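Local coordinates for protein beta-L-arabinobiosidase (Bacteroides thetaiotaomicron, PDB 5MQR) that probably hydrolyses terminal glycosidic bonds in the side chains of plant pectin, as a multidomain glycosidase of a gut bacterium, at residues A81-G85 with E191-D195; R511-G515 with G553-Y558; D748-S752 with Q798-G804; W1051-L1056 with T1067-N1073. One frame throughout, in Å; residues are numbered along the deposited sequence.

Contact 1 of 4, residues A81-G85 with E191-D195; sequences AYWNG and EIKKD
Trp83 reaches across to the backbone of Ile192, Lys193 and Lys194, while Asn84 beside it meets the side chain of Lys194. From CB, which leaves the backbone toward 191-195, the side chain continues with CG anti to the backbone N (chi1 -176°), and this carries the indole on toward the other segment. Its NE1 donates to Gly161 O, and Leu163 and Val157 also touch the side chain. Farther along, the rim of the six-membered ring makes the crossing: CZ2 lies 4.1 Å from Ile192 O and CZ3 3.8 Å from Lys193 O. The outermost atom, CH2, is the nearest, 3.4 Å from Ile192 O and 3.7 Å from Lys194 N. Lys193 C and Lys194 N meet the rim of the ring, almost level with it. Strand 74-83 and strand 186-192 belong to two different four-stranded antiparallel sheets of the region assigned to an N-terminal beta propeller, consistent with the tryptophan joining two propeller blades. Asn84 ND2 sits over one face of the same indole, 3.7 Å above the plane, and the asparagine side chain is in turn crossed at about a right angle by the aliphatic chain of Lys194. There OD1 lies 3.5 Å from Lys194 CG, and ND2 3.7 Å from Lys194 CE. Ile192 CG2 approaches Trp83 CZ3 at 4.5 Å, and the isoleucine also touches Leu163, Thr165 and Phe155.

Contact 2 of 4, residues R511-G515 with G553-Y558; sequences RMKGG and GLRMFY
Packing between two beta sheets, bridged by waters at its edge, brings Met512 and Lys513 against Arg555 and Tyr558. The axes of strands 511-513 and 553-556 pass 8.2 Å apart and run nearly parallel, 9° between their directions, a spacing too wide for strand pairing. Met512, present as selenomethionine, bends at its last torsion so that CE lands 3.5 Å from Leu554 N, and the same methyl meets CB and CG of Arg555. A CB on Gly553 would clash with that methyl, so the glycine leaves it room. Strand 509-513 belongs to a ten-stranded mixed sheet and strand 550-556 to an eight-stranded antiparallel one, an arrangement consistent with a beta sandwich in this carbohydrate-binding-module-like region. At the end of its strand, Lys513 meets Tyr558, in the loop after 553-556. The two side chains cross at about a right angle, the end of the lysine rising away from the ring. CD makes a CH-pi contact over one face, 3.9 Å from the ring centroid and 17° off the normal. The chain then turns at chi4 (57°), and NZ donates to Gly515 O at 2.7 Å. With an alanine here, the tyrosine face would probably lose its aliphatic cover and Gly515 O its ammonium donor. Water 1 donates to both Lys513 O (2.6 Å) and Met556 O (2.8 Å). Water 2 donates to Gly514 O and accepts a weak bond from Met556 N.

Contact 3 of 4, residues D748-S752 with Q798-G804; sequences DKFSS and QGDVQDG
The hydroxyl of Ser751 is gripped from two directions by the 798-804 segment. Its OG donates to Asp803 OD1 over a very short 2.5 Å, and accepts from Gln798 NE2 at 3.0 Å. The latter bond is nearly straight, 164° at the hydrogen, and the oxygen lies close to the amide plane of the glutamine, so the amide is used through an in-plane N-H. Gln798 reaches this point by bending at chi2 (67°). With OG both giving and receiving, the buried hydroxyl has its rotation fixed by two partners. The other carboxylate oxygen, Asp803 OD2, is held by a salt bridge to Arg819 and a hydrogen bond with Thr821, so the first-shell aspartate is itself positioned by a second shell. One residue earlier, Gln802 O takes the Ser751 N-H at 3.0 Å and also a CA-H...O contact from Phe750 CA at 3.2 Å, which pins the backbone of the two segments together. Around this seam, the Phe750 ring sets its CD1 3.9 Å from Gly804 N, an atom at the ring edge, while CE1 lies 3.8 Å from Val801 O. That carbonyl also accepts the Gly804 N-H, closing the short 3-10 turn 801-803. Two interhelical loops meet here, in the domain resembling the helical MGH1-like hydrolases: 748-752 precedes helix 754-765, and 798-804 lies between helices 768-788 and 820-839, the latter placing Ile822 and Tyr825 against Ser751.

Contact 4 of 4, residues W1051-L1056 with T1067-N1073; sequences WDWFCL and TILWDKN
Phe1054 and Trp1070 meet through contrasting first torsions: Phe1054 CG sits between its backbone N and carbonyl carbon (chi1 58°), folding the ring over the neighbouring strand, whereas Trp1070 CG is anti to N (chi1 166°). As a result Trp1070 CB lies over one face of the phenyl ring, 3.6 Å from its centroid, in a CH-pi contact. The phenyl and the pyrrole ring of Trp1070 are tilted only modestly but offset, and hardly overlap. The indole instead points NE1 at Trp1051 O, 2.9 Å away in the carbonyl plane, though the bond is bent to 130° at the hydrogen. A leucine in its place would probably leave Trp1051 O without this donor and open a gap where the indole stood. Asp1052 O accepts from Lys1072 N at 2.9 Å; water 3 lies within hydrogen-bonding distance of Asp1052 O and Asp1071 OD1 and accepts from Asn1073 N. On the face of the sheet that carries Cys1055 and Leu1069, their CB atoms are 4.0 Å apart. The hydrogen-bonded pairs Phe1054-Trp1070 and Leu1056-Ile1068 belong to the antiparallel beta hairpin of strands 1053-1061 and 1064-1071, in the five-stranded sheet of the domain related to the glycosyl hydrolase family 65 C-terminal domain.

Each contact falls in a different family region, and none touches another; contacts 1 and 3, with centres about 79 Å apart, lie on opposite sides of the chain's centre. Contact 4 is the buried one, its centre about 10 Å from the centre of the chain, and the only one that pairs adjacent strands by backbone bonds. Contacts 1, 2 and 3 are only partly buried. Contacts 1 and 2 join different sheets: the first by an indole rim against backbone with no bond between its segments, the second by aliphatic and CH-pi packing with bridging waters. Contact 3 has no strands at all, linking loops between helices through direct polar bonds to a serine.

Contact 1 of 4, residues A81-G85 with E191-D195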
loop_
_atom_site.group_PDB
_atom_site.type_symbol
_atom_site.label_atom_id
_atom_site.label_comp_id
_atom_site.label_asym_id
_atom_site.label_seq_id
_atom_site.Cartn_x
_atom_site.Cartn_y
_atom_site.Cartn_z
ATOM N N ALA A 81 25.161 2.536 15.259
ATOM C CA ALA A 81 25.108 3.948 14.883
ATOM C C ALA A 81 25.429 4.104 13.386
ATOM O O ALA A 81 25.874 3.150 12.746
ATOM C CB ALA A 81 26.047 4.767 15.736
ATOM N N TYR A 82 25.136 5.282 12.837
ATOM C CA TYR A 82 25.480 5.635 11.462
ATOM C C TYR A 82 26.145 7.001 11.445
ATOM O O TYR A 82 25.563 7.983 11.886
ATOM C CB TYR A 82 24.219 5.639 10.593
ATOM C CG TYR A 82 24.454 5.837 9.113
ATOM C CD1 TYR A 82 24.720 4.759 8.284
ATOM C CD2 TYR A 82 24.384 7.116 8.532
ATOM C CE1 TYR A 82 24.923 4.935 6.913
ATOM C CE2 TYR A 82 24.598 7.316 7.166
ATOM C CZ TYR A 82 24.876 6.226 6.358
ATOM O OH TYR A 82 25.077 6.401 5.009
ATOM N N TRP A 83 27.357 7.070 10.928
ATOM C CA TRP A 83 28.164 8.264 11.061
ATOM C C TRP A 83 29.105 8.377 9.893
ATOM O O TRP A 83 29.765 7.410 9.549
ATOM C CB TRP A 83 28.983 8.135 12.338
ATOM C CG TRP A 83 29.795 9.307 12.682
ATOM C CD1 TRP A 83 29.339 10.506 13.129
ATOM C CD2 TRP A 83 31.223 9.407 12.634
ATOM N NE1 TRP A 83 30.398 11.353 13.366
ATOM C CE2 TRP A 83 31.566 10.697 13.079
ATOM C CE3 TRP A 83 32.243 8.527 12.270
ATOM C CZ2 TRP A 83 32.897 11.141 13.155
ATOM C CZ3 TRP A 83 33.569 8.953 12.356
ATOM C CH2 TRP A 83 33.886 10.253 12.792
ATOM N N ASN A 84 29.208 9.564 9.322
ATOM C CA ASN A 84 30.063 9.811 8.164
ATOM C C ASN A 84 29.900 8.826 7.017
ATOM O O ASN A 84 30.891 8.295 6.494
ATOM C CB ASN A 84 31.527 9.893 8.597
ATOM C CG ASN A 84 32.006 11.298 8.604
ATOM O OD1 ASN A 84 32.650 11.750 7.647
ATOM N ND2 ASN A 84 31.600 12.048 9.629
ATOM N N GLY A 85 28.640 8.562 6.670
ATOM C CA GLY A 85 28.296 7.633 5.615
ATOM C C GLY A 85 28.529 6.166 5.935
ATOM O O GLY A 85 28.499 5.353 5.028
ATOM N N GLU A 191 37.032 8.080 21.374
ATOM C CA GLU A 191 36.571 8.684 20.152
ATOM C C GLU A 191 36.869 7.756 18.989
ATOM O O GLU A 191 37.926 7.132 18.950
ATOM C CB GLU A 191 37.253 10.025 19.922
ATOM C CG GLU A 191 36.714 10.718 18.667
ATOM C CD GLU A 191 36.996 12.201 18.619
ATOM O OE1 GLU A 191 37.668 12.724 19.540
ATOM O OE2 GLU A 191 36.543 12.845 17.654
ATOM N N ILE A 192 35.924 7.659 18.068
ATOM C CA ILE A 192 36.174 7.084 16.760
ATOM C C ILE A 192 36.376 8.225 15.735
ATOM O O ILE A 192 35.536 9.112 15.592
ATOM C CB ILE A 192 35.040 6.145 16.336
ATOM C CG1 ILE A 192 34.970 4.934 17.283
ATOM C CG2 ILE A 192 35.244 5.683 14.888
ATOM C CD1 ILE A 192 33.608 4.267 17.300
ATOM N N LYS A 193 37.501 8.189 15.030
ATOM C CA LYS A 193 37.875 9.265 14.094
ATOM C C LYS A 193 37.496 8.953 12.652
ATOM O O LYS A 193 37.232 7.799 12.309
ATOM C CB LYS A 193 39.358 9.603 14.263
ATOM C CG LYS A 193 39.589 10.529 15.457
ATOM C CD LYS A 193 40.841 10.195 16.253
ATOM C CE LYS A 193 41.517 11.473 16.758
ATOM N NZ LYS A 193 42.780 11.194 17.502
ATOM N N LYS A 194 37.421 9.997 11.825
ATOM C CA LYS A 194 37.008 9.837 10.408
ATOM C C LYS A 194 37.865 8.809 9.674
ATOM O O LYS A 194 37.348 8.009 8.877
ATOM C CB LYS A 194 37.034 11.170 9.639
ATOM C CG LYS A 194 35.643 11.762 9.422
ATOM C CD LYS A 194 35.695 13.226 8.973
ATOM C CE LYS A 194 34.642 14.101 9.662
ATOM N NZ LYS A 194 35.091 15.537 9.642
ATOM N N ASP A 195 39.160 8.823 9.994
ATOM C CA ASP A 195 40.134 7.952 9.351
ATOM C C ASP A 195 40.121 6.493 9.831
ATOM O O ASP A 195 41.000 5.724 9.451
ATOM C CB ASP A 195 41.551 8.564 9.473
ATOM C CG ASP A 195 42.057 8.654 10.922
ATOM O OD1 ASP A 195 41.605 7.891 11.794
ATOM O OD2 ASP A 195 42.918 9.513 11.191
#

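Contact 2 of 4, residues R511-G515 with G553-Y558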
loop_
_atom_site.group_PDB
_atom_site.type_symbol
_atom_site.label_atom_id
_atom_site.label_comp_id
_atom_site.label_asym_id
_atom_site.label_seq_id
_atom_site.Cartn_x
_atom_site.Cartn_y
_atom_site.Cartn_z
ATOM N N ARG A 511 12.334 -33.510 -7.904
ATOM C CA ARG A 511 11.108 -34.195 -7.457
ATOM C C ARG A 511 10.122 -33.278 -6.764
ATOM O O ARG A 511 10.486 -32.197 -6.293
ATOM C CB ARG A 511 11.452 -35.355 -6.534
ATOM C CG ARG A 511 12.120 -34.950 -5.222
ATOM C CD ARG A 511 12.457 -36.176 -4.354
ATOM N NE ARG A 511 12.805 -35.780 -2.976
ATOM C CZ ARG A 511 12.923 -36.611 -1.936
ATOM N NH1 ARG A 511 12.726 -37.930 -2.070
ATOM N NH2 ARG A 511 13.245 -36.116 -0.747
HETATM N N MSE A 512 8.873 -33.728 -6.708
HETATM C CA MSE A 512 7.782 -32.979 -6.093
HETATM C C MSE A 512 7.193 -33.750 -4.929
HETATM O O MSE A 512 6.921 -34.954 -5.060
HETATM C CB MSE A 512 6.728 -32.758 -7.163
HETATM C CG MSE A 512 5.457 -32.206 -6.532
HETATM SE SE MSE A 512 4.397 -31.297 -7.937
HETATM C CE MSE A 512 4.198 -32.806 -9.125
ATOM N N LYS A 513 6.943 -33.066 -3.807
ATOM C CA LYS A 513 6.340 -33.718 -2.653
ATOM C C LYS A 513 4.825 -33.777 -2.840
ATOM O O LYS A 513 4.191 -32.732 -2.965
ATOM C CB LYS A 513 6.697 -32.957 -1.381
ATOM C CG LYS A 513 6.202 -33.598 -0.088
ATOM C CD LYS A 513 6.813 -32.932 1.144
ATOM C CE LYS A 513 6.370 -33.583 2.445
ATOM N NZ LYS A 513 6.679 -35.035 2.484
ATOM N N GLY A 514 4.256 -34.987 -2.856
ATOM C CA GLY A 514 2.808 -35.184 -2.930
ATOM C C GLY A 514 2.055 -35.496 -1.627
ATOM O O GLY A 514 0.828 -35.510 -1.607
ATOM N N GLY A 515 2.781 -35.702 -0.540
ATOM C CA GLY A 515 2.236 -36.165 0.739
ATOM C C GLY A 515 3.405 -36.850 1.425
ATOM O O GLY A 515 4.511 -36.279 1.478
ATOM N N GLY A 553 5.322 -33.264 -13.979
ATOM C CA GLY A 553 4.760 -33.565 -12.681
ATOM C C GLY A 553 3.371 -32.990 -12.524
ATOM O O GLY A 553 3.122 -31.850 -12.931
ATOM N N LEU A 554 2.471 -33.816 -11.980
ATOM C CA LEU A 554 1.156 -33.405 -11.483
ATOM C C LEU A 554 0.903 -34.057 -10.104
ATOM O O LEU A 554 1.058 -35.263 -9.928
ATOM C CB LEU A 554 0.054 -33.815 -12.469
ATOM C CG LEU A 554 -1.424 -33.724 -12.011
ATOM C CD1 LEU A 554 -1.806 -32.313 -11.621
ATOM C CD2 LEU A 554 -2.391 -34.237 -13.078
ATOM N N ARG A 555 0.504 -33.254 -9.137
ATOM C CA ARG A 555 0.168 -33.765 -7.813
ATOM C C ARG A 555 -0.830 -32.874 -7.142
ATOM O O ARG A 555 -0.930 -31.711 -7.450
ATOM C CB ARG A 555 1.421 -33.857 -6.923
ATOM C CG ARG A 555 2.255 -35.124 -7.048
ATOM C CD ARG A 555 1.439 -36.385 -6.785
ATOM N NE ARG A 555 2.237 -37.605 -6.852
ATOM C CZ ARG A 555 2.614 -38.233 -7.975
ATOM N NH1 ARG A 555 2.307 -37.753 -9.177
ATOM N NH2 ARG A 555 3.336 -39.354 -7.890
HETATM N N MSE A 556 -1.525 -33.416 -6.168
HETATM C CA MSE A 556 -2.352 -32.615 -5.291
HETATM C C MSE A 556 -1.406 -31.848 -4.376
HETATM O O MSE A 556 -0.265 -32.246 -4.147
HETATM C CB MSE A 556 -3.320 -33.506 -4.505
HETATM C CG MSE A 556 -4.157 -34.468 -5.360
HETATM SE SE MSE A 556 -5.279 -33.495 -6.635
HETATM C CE MSE A 556 -6.518 -32.574 -5.450
ATOM N N PHE A 557 -1.862 -30.716 -3.872
ATOM C CA PHE A 557 -1.172 -30.065 -2.773
ATOM C C PHE A 557 -1.034 -31.057 -1.603
ATOM O O PHE A 557 -1.983 -31.785 -1.299
ATOM C CB PHE A 557 -1.976 -28.889 -2.225
ATOM C CG PHE A 557 -2.076 -27.689 -3.127
ATOM C CD1 PHE A 557 -1.359 -27.572 -4.332
ATOM C CD2 PHE A 557 -2.900 -26.625 -2.729
ATOM C CE1 PHE A 557 -1.482 -26.440 -5.120
ATOM C CE2 PHE A 557 -3.013 -25.487 -3.514
ATOM C CZ PHE A 557 -2.307 -25.396 -4.714
ATOM N N TYR A 558 0.128 -31.070 -0.941
ATOM C CA TYR A 558 0.253 -31.853 0.278
ATOM C C TYR A 558 -0.341 -31.151 1.510
ATOM O O TYR A 558 -0.600 -31.812 2.502
ATOM C CB TYR A 558 1.681 -32.363 0.499
ATOM C CG TYR A 558 2.733 -31.398 0.990
ATOM C CD1 TYR A 558 2.908 -31.157 2.357
ATOM C CD2 TYR A 558 3.631 -30.814 0.107
ATOM C CE1 TYR A 558 3.910 -30.333 2.813
ATOM C CE2 TYR A 558 4.647 -29.991 0.554
ATOM C CZ TYR A 558 4.782 -29.757 1.905
ATOM O OH TYR A 558 5.799 -28.957 2.339
HETATM O O HOH W 1 2.252 -31.122 -3.688
HETATM O O HOH W 2 -0.530 -35.570 -4.099
#

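Contact 3 of 4, residues D748-S752 with Q798-G804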
loop_
_atom_site.group_PDB
_atom_site.type_symbol
_atom_site.label_atom_id
_atom_site.label_comp_id
_atom_site.label_asym_id
_atom_site.label_seq_id
_atom_site.Cartn_x
_atom_site.Cartn_y
_atom_site.Cartn_z
ATOM N N ASP A 748 -34.701 9.027 -33.096
ATOM C CA ASP A 748 -35.234 10.329 -33.443
ATOM C C ASP A 748 -36.174 10.935 -32.366
ATOM O O ASP A 748 -36.571 12.073 -32.509
ATOM C CB ASP A 748 -35.825 10.351 -34.890
ATOM C CG ASP A 748 -37.135 9.561 -35.053
ATOM O OD1 ASP A 748 -37.773 9.116 -34.068
ATOM O OD2 ASP A 748 -37.536 9.380 -36.222
ATOM N N LYS A 749 -36.500 10.200 -31.300
ATOM C CA LYS A 749 -37.420 10.684 -30.276
ATOM C C LYS A 749 -36.737 11.429 -29.137
ATOM O O LYS A 749 -37.420 12.046 -28.337
ATOM C CB LYS A 749 -38.259 9.526 -29.693
ATOM C CG LYS A 749 -39.167 8.806 -30.692
ATOM C CD LYS A 749 -40.261 9.718 -31.213
ATOM C CE LYS A 749 -41.208 8.974 -32.141
ATOM N NZ LYS A 749 -41.934 9.957 -33.001
ATOM N N PHE A 750 -35.409 11.358 -29.051
ATOM C CA PHE A 750 -34.682 12.042 -27.991
ATOM C C PHE A 750 -33.380 12.660 -28.473
ATOM O O PHE A 750 -32.652 12.065 -29.287
ATOM C CB PHE A 750 -34.397 11.090 -26.825
ATOM C CG PHE A 750 -35.632 10.618 -26.113
ATOM C CD1 PHE A 750 -36.274 11.439 -25.193
ATOM C CD2 PHE A 750 -36.177 9.376 -26.385
ATOM C CE1 PHE A 750 -37.432 11.022 -24.543
ATOM C CE2 PHE A 750 -37.324 8.948 -25.732
ATOM C CZ PHE A 750 -37.957 9.772 -24.816
ATOM N N SER A 751 -33.103 13.861 -27.960
ATOM C CA SER A 751 -31.860 14.544 -28.217
ATOM C C SER A 751 -30.694 13.624 -27.881
ATOM O O SER A 751 -30.814 12.711 -27.052
ATOM C CB SER A 751 -31.753 15.821 -27.383
ATOM O OG SER A 751 -32.834 16.705 -27.625
ATOM N N SER A 752 -29.567 13.884 -28.541
ATOM C CA SER A 752 -28.390 13.012 -28.458
ATOM C C SER A 752 -27.086 13.775 -28.247
ATOM O O SER A 752 -26.807 14.739 -28.986
ATOM C CB SER A 752 -28.272 12.191 -29.746
ATOM O OG SER A 752 -27.049 11.486 -29.764
ATOM N N GLN A 798 -35.465 22.097 -29.827
ATOM C CA GLN A 798 -36.067 20.839 -29.445
ATOM C C GLN A 798 -37.243 21.094 -28.552
ATOM O O GLN A 798 -37.188 21.975 -27.694
ATOM C CB GLN A 798 -35.062 19.973 -28.710
ATOM C CG GLN A 798 -35.557 18.564 -28.420
ATOM C CD GLN A 798 -35.751 17.717 -29.656
ATOM O OE1 GLN A 798 -36.628 17.971 -30.473
ATOM N NE2 GLN A 798 -34.954 16.664 -29.775
ATOM N N GLY A 799 -38.306 20.323 -28.742
ATOM C CA GLY A 799 -39.395 20.288 -27.758
ATOM C C GLY A 799 -38.903 19.723 -26.439
ATOM O O GLY A 799 -38.089 18.791 -26.431
ATOM N N ASP A 800 -39.347 20.279 -25.317
ATOM C CA ASP A 800 -38.769 19.846 -24.027
ATOM C C ASP A 800 -39.048 18.358 -23.731
ATOM O O ASP A 800 -38.196 17.679 -23.183
ATOM C CB ASP A 800 -39.095 20.801 -22.850
ATOM C CG ASP A 800 -40.590 20.854 -22.474
ATOM O OD1 ASP A 800 -41.457 20.296 -23.187
ATOM O OD2 ASP A 800 -40.878 21.481 -21.431
ATOM N N VAL A 801 -40.179 17.841 -24.200
ATOM C CA VAL A 801 -40.513 16.402 -24.103
ATOM C C VAL A 801 -39.441 15.514 -24.789
ATOM O O VAL A 801 -39.094 14.441 -24.292
ATOM C CB VAL A 801 -41.934 16.098 -24.693
ATOM C CG1 VAL A 801 -42.264 14.609 -24.615
ATOM C CG2 VAL A 801 -43.021 16.905 -23.979
ATOM N N GLN A 802 -38.917 16.003 -25.910
ATOM C CA GLN A 802 -37.912 15.288 -26.708
ATOM C C GLN A 802 -36.482 15.462 -26.178
ATOM O O GLN A 802 -35.606 14.754 -26.632
ATOM C CB GLN A 802 -37.992 15.665 -28.207
ATOM C CG GLN A 802 -39.157 15.040 -28.928
ATOM C CD GLN A 802 -40.474 15.635 -28.495
ATOM O OE1 GLN A 802 -40.621 16.856 -28.422
ATOM N NE2 GLN A 802 -41.430 14.780 -28.177
ATOM N N ASP A 803 -36.262 16.382 -25.231
ATOM C CA ASP A 803 -35.095 16.302 -24.333
ATOM C C ASP A 803 -35.321 15.354 -23.160
ATOM O O ASP A 803 -34.443 15.233 -22.321
ATOM C CB ASP A 803 -34.716 17.674 -23.745
ATOM C CG ASP A 803 -34.041 18.580 -24.741
ATOM O OD1 ASP A 803 -33.366 18.107 -25.676
ATOM O OD2 ASP A 803 -34.163 19.798 -24.564
ATOM N N GLY A 804 -36.463 14.668 -23.100
ATOM C CA GLY A 804 -36.863 13.921 -21.912
ATOM C C GLY A 804 -37.291 14.777 -20.734
ATOM O O GLY A 804 -37.317 14.296 -19.602
#

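Contact 4 of 4, residues W1051-L1056 with T1067-N1073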
loop_
_atom_site.group_PDB
_atom_site.type_symbol
_atom_site.label_atom_id
_atom_site.label_comp_id
_atom_site.label_asym_id
_atom_site.label_seq_id
_atom_site.Cartn_x
_atom_site.Cartn_y
_atom_site.Cartn_z
ATOM N N TRP A 1051 -11.369 12.785 4.323
ATOM C CA TRP A 1051 -11.109 11.359 4.476
ATOM C C TRP A 1051 -9.608 11.041 4.710
ATOM O O TRP A 1051 -8.747 11.441 3.920
ATOM C CB TRP A 1051 -11.577 10.601 3.219
ATOM C CG TRP A 1051 -13.052 10.595 2.998
ATOM C CD1 TRP A 1051 -14.044 10.848 3.926
ATOM C CD2 TRP A 1051 -13.728 10.265 1.782
ATOM N NE1 TRP A 1051 -15.272 10.749 3.336
ATOM C CE2 TRP A 1051 -15.109 10.386 2.025
ATOM C CE3 TRP A 1051 -13.295 9.901 0.499
ATOM C CZ2 TRP A 1051 -16.066 10.144 1.036
ATOM C CZ3 TRP A 1051 -14.242 9.676 -0.484
ATOM C CH2 TRP A 1051 -15.616 9.785 -0.203
ATOM N N ASP A 1052 -9.307 10.268 5.750
ATOM C CA ASP A 1052 -7.931 9.861 6.020
ATOM C C ASP A 1052 -7.375 8.944 4.947
ATOM O O ASP A 1052 -6.163 8.873 4.776
ATOM C CB ASP A 1052 -7.818 9.140 7.358
ATOM C CG ASP A 1052 -8.006 10.057 8.533
ATOM O OD1 ASP A 1052 -8.003 11.307 8.378
ATOM O OD2 ASP A 1052 -8.140 9.505 9.636
ATOM N N TRP A 1053 -8.248 8.252 4.223
ATOM C CA TRP A 1053 -7.800 7.367 3.161
ATOM C C TRP A 1053 -8.908 7.106 2.202
ATOM O O TRP A 1053 -10.070 7.231 2.563
ATOM C CB TRP A 1053 -7.326 6.023 3.746
ATOM C CG TRP A 1053 -8.245 5.435 4.773
ATOM C CD1 TRP A 1053 -8.192 5.615 6.145
ATOM C CD2 TRP A 1053 -9.370 4.597 4.527
ATOM N NE1 TRP A 1053 -9.225 4.930 6.753
ATOM C CE2 TRP A 1053 -9.957 4.294 5.784
ATOM C CE3 TRP A 1053 -9.957 4.079 3.363
ATOM C CZ2 TRP A 1053 -11.092 3.476 5.904
ATOM C CZ3 TRP A 1053 -11.085 3.256 3.484
ATOM C CH2 TRP A 1053 -11.645 2.970 4.749
ATOM N N PHE A 1054 -8.543 6.729 0.984
ATOM C CA PHE A 1054 -9.504 6.138 0.045
ATOM C C PHE A 1054 -8.736 5.493 -1.073
ATOM O O PHE A 1054 -7.533 5.730 -1.224
ATOM C CB PHE A 1054 -10.509 7.163 -0.527
ATOM C CG PHE A 1054 -9.874 8.324 -1.243
ATOM C CD1 PHE A 1054 -9.471 8.211 -2.558
ATOM C CD2 PHE A 1054 -9.705 9.542 -0.603
ATOM C CE1 PHE A 1054 -8.885 9.288 -3.224
ATOM C CE2 PHE A 1054 -9.116 10.623 -1.254
ATOM C CZ PHE A 1054 -8.710 10.495 -2.574
ATOM N N CYS A 1055 -9.429 4.719 -1.893
ATOM C CA CYS A 1055 -8.756 4.079 -3.007
ATOM C C CYS A 1055 -9.718 3.693 -4.103
ATOM O O CYS A 1055 -10.773 3.146 -3.839
ATOM C CB CYS A 1055 -8.014 2.833 -2.503
ATOM S SG CYS A 1055 -7.292 1.830 -3.810
ATOM N N LEU A 1056 -9.344 4.003 -5.330
ATOM C CA LEU A 1056 -10.004 3.456 -6.507
ATOM C C LEU A 1056 -9.009 2.558 -7.195
ATOM O O LEU A 1056 -7.930 2.972 -7.546
ATOM C CB LEU A 1056 -10.460 4.544 -7.460
ATOM C CG LEU A 1056 -11.190 4.052 -8.715
ATOM C CD1 LEU A 1056 -12.592 3.543 -8.385
ATOM C CD2 LEU A 1056 -11.254 5.174 -9.740
ATOM N N THR A 1067 -4.586 2.260 -10.234
ATOM C CA THR A 1067 -4.989 2.424 -8.845
ATOM C C THR A 1067 -4.724 3.856 -8.448
ATOM O O THR A 1067 -3.669 4.391 -8.748
ATOM C CB THR A 1067 -4.146 1.539 -7.927
ATOM O OG1 THR A 1067 -4.113 0.228 -8.468
ATOM C CG2 THR A 1067 -4.681 1.520 -6.528
ATOM N N ILE A 1068 -5.673 4.470 -7.767
ATOM C CA ILE A 1068 -5.471 5.803 -7.221
ATOM C C ILE A 1068 -5.812 5.696 -5.755
ATOM O O ILE A 1068 -6.892 5.255 -5.402
ATOM C CB ILE A 1068 -6.415 6.848 -7.869
ATOM C CG1 ILE A 1068 -6.146 6.960 -9.372
ATOM C CG2 ILE A 1068 -6.290 8.198 -7.164
ATOM C CD1 ILE A 1068 -7.289 7.565 -10.152
ATOM N N LEU A 1069 -4.890 6.129 -4.918
ATOM C CA LEU A 1069 -5.106 6.077 -3.516
ATOM C C LEU A 1069 -4.542 7.252 -2.757
ATOM O O LEU A 1069 -3.625 7.953 -3.205
ATOM C CB LEU A 1069 -4.573 4.762 -2.949
ATOM C CG LEU A 1069 -3.081 4.427 -2.949
ATOM C CD1 LEU A 1069 -2.331 5.113 -1.800
ATOM C CD2 LEU A 1069 -2.920 2.905 -2.864
ATOM N N TRP A 1070 -5.127 7.424 -1.589
ATOM C CA TRP A 1070 -4.817 8.491 -0.682
ATOM C C TRP A 1070 -4.688 7.853 0.687
ATOM O O TRP A 1070 -5.530 7.063 1.083
ATOM C CB TRP A 1070 -5.948 9.522 -0.668
ATOM C CG TRP A 1070 -5.856 10.479 0.471
ATOM C CD1 TRP A 1070 -6.681 10.535 1.542
ATOM C CD2 TRP A 1070 -4.846 11.488 0.685
ATOM N NE1 TRP A 1070 -6.269 11.530 2.407
ATOM C CE2 TRP A 1070 -5.152 12.135 1.902
ATOM C CE3 TRP A 1070 -3.731 11.919 -0.045
ATOM C CZ2 TRP A 1070 -4.382 13.200 2.419
ATOM C CZ3 TRP A 1070 -2.952 12.995 0.469
ATOM C CH2 TRP A 1070 -3.291 13.617 1.687
ATOM N N ASP A 1071 -3.627 8.207 1.403
ATOM C CA ASP A 1071 -3.341 7.607 2.717
ATOM C C ASP A 1071 -2.600 8.647 3.510
ATOM O O ASP A 1071 -1.387 8.795 3.407
ATOM C CB ASP A 1071 -2.533 6.317 2.554
ATOM C CG ASP A 1071 -2.577 5.408 3.791
ATOM O OD1 ASP A 1071 -3.010 5.851 4.897
ATOM O OD2 ASP A 1071 -2.153 4.220 3.653
ATOM N N LYS A 1072 -3.359 9.403 4.278
ATOM C CA LYS A 1072 -2.813 10.540 4.998
ATOM C C LYS A 1072 -1.717 10.148 5.973
ATOM O O LYS A 1072 -0.697 10.812 6.040
ATOM C CB LYS A 1072 -3.917 11.236 5.768
ATOM C CG LYS A 1072 -3.489 12.539 6.424
ATOM C CD LYS A 1072 -4.489 12.936 7.501
ATOM C CE LYS A 1072 -3.920 14.032 8.391
ATOM N NZ LYS A 1072 -4.436 13.845 9.777
ATOM N N ASN A 1073 -1.968 9.092 6.733
ATOM C CA ASN A 1073 -1.071 8.654 7.797
ATOM C C ASN A 1073 -0.213 7.443 7.432
ATOM O O ASN A 1073 0.653 7.059 8.216
ATOM C CB ASN A 1073 -1.900 8.338 9.062
ATOM C CG ASN A 1073 -2.664 9.543 9.574
ATOM O OD1 ASN A 1073 -3.839 9.450 9.905
ATOM N ND2 ASN A 1073 -2.016 10.677 9.596
HETATM O O HOH W 3 -4.495 7.436 6.492
#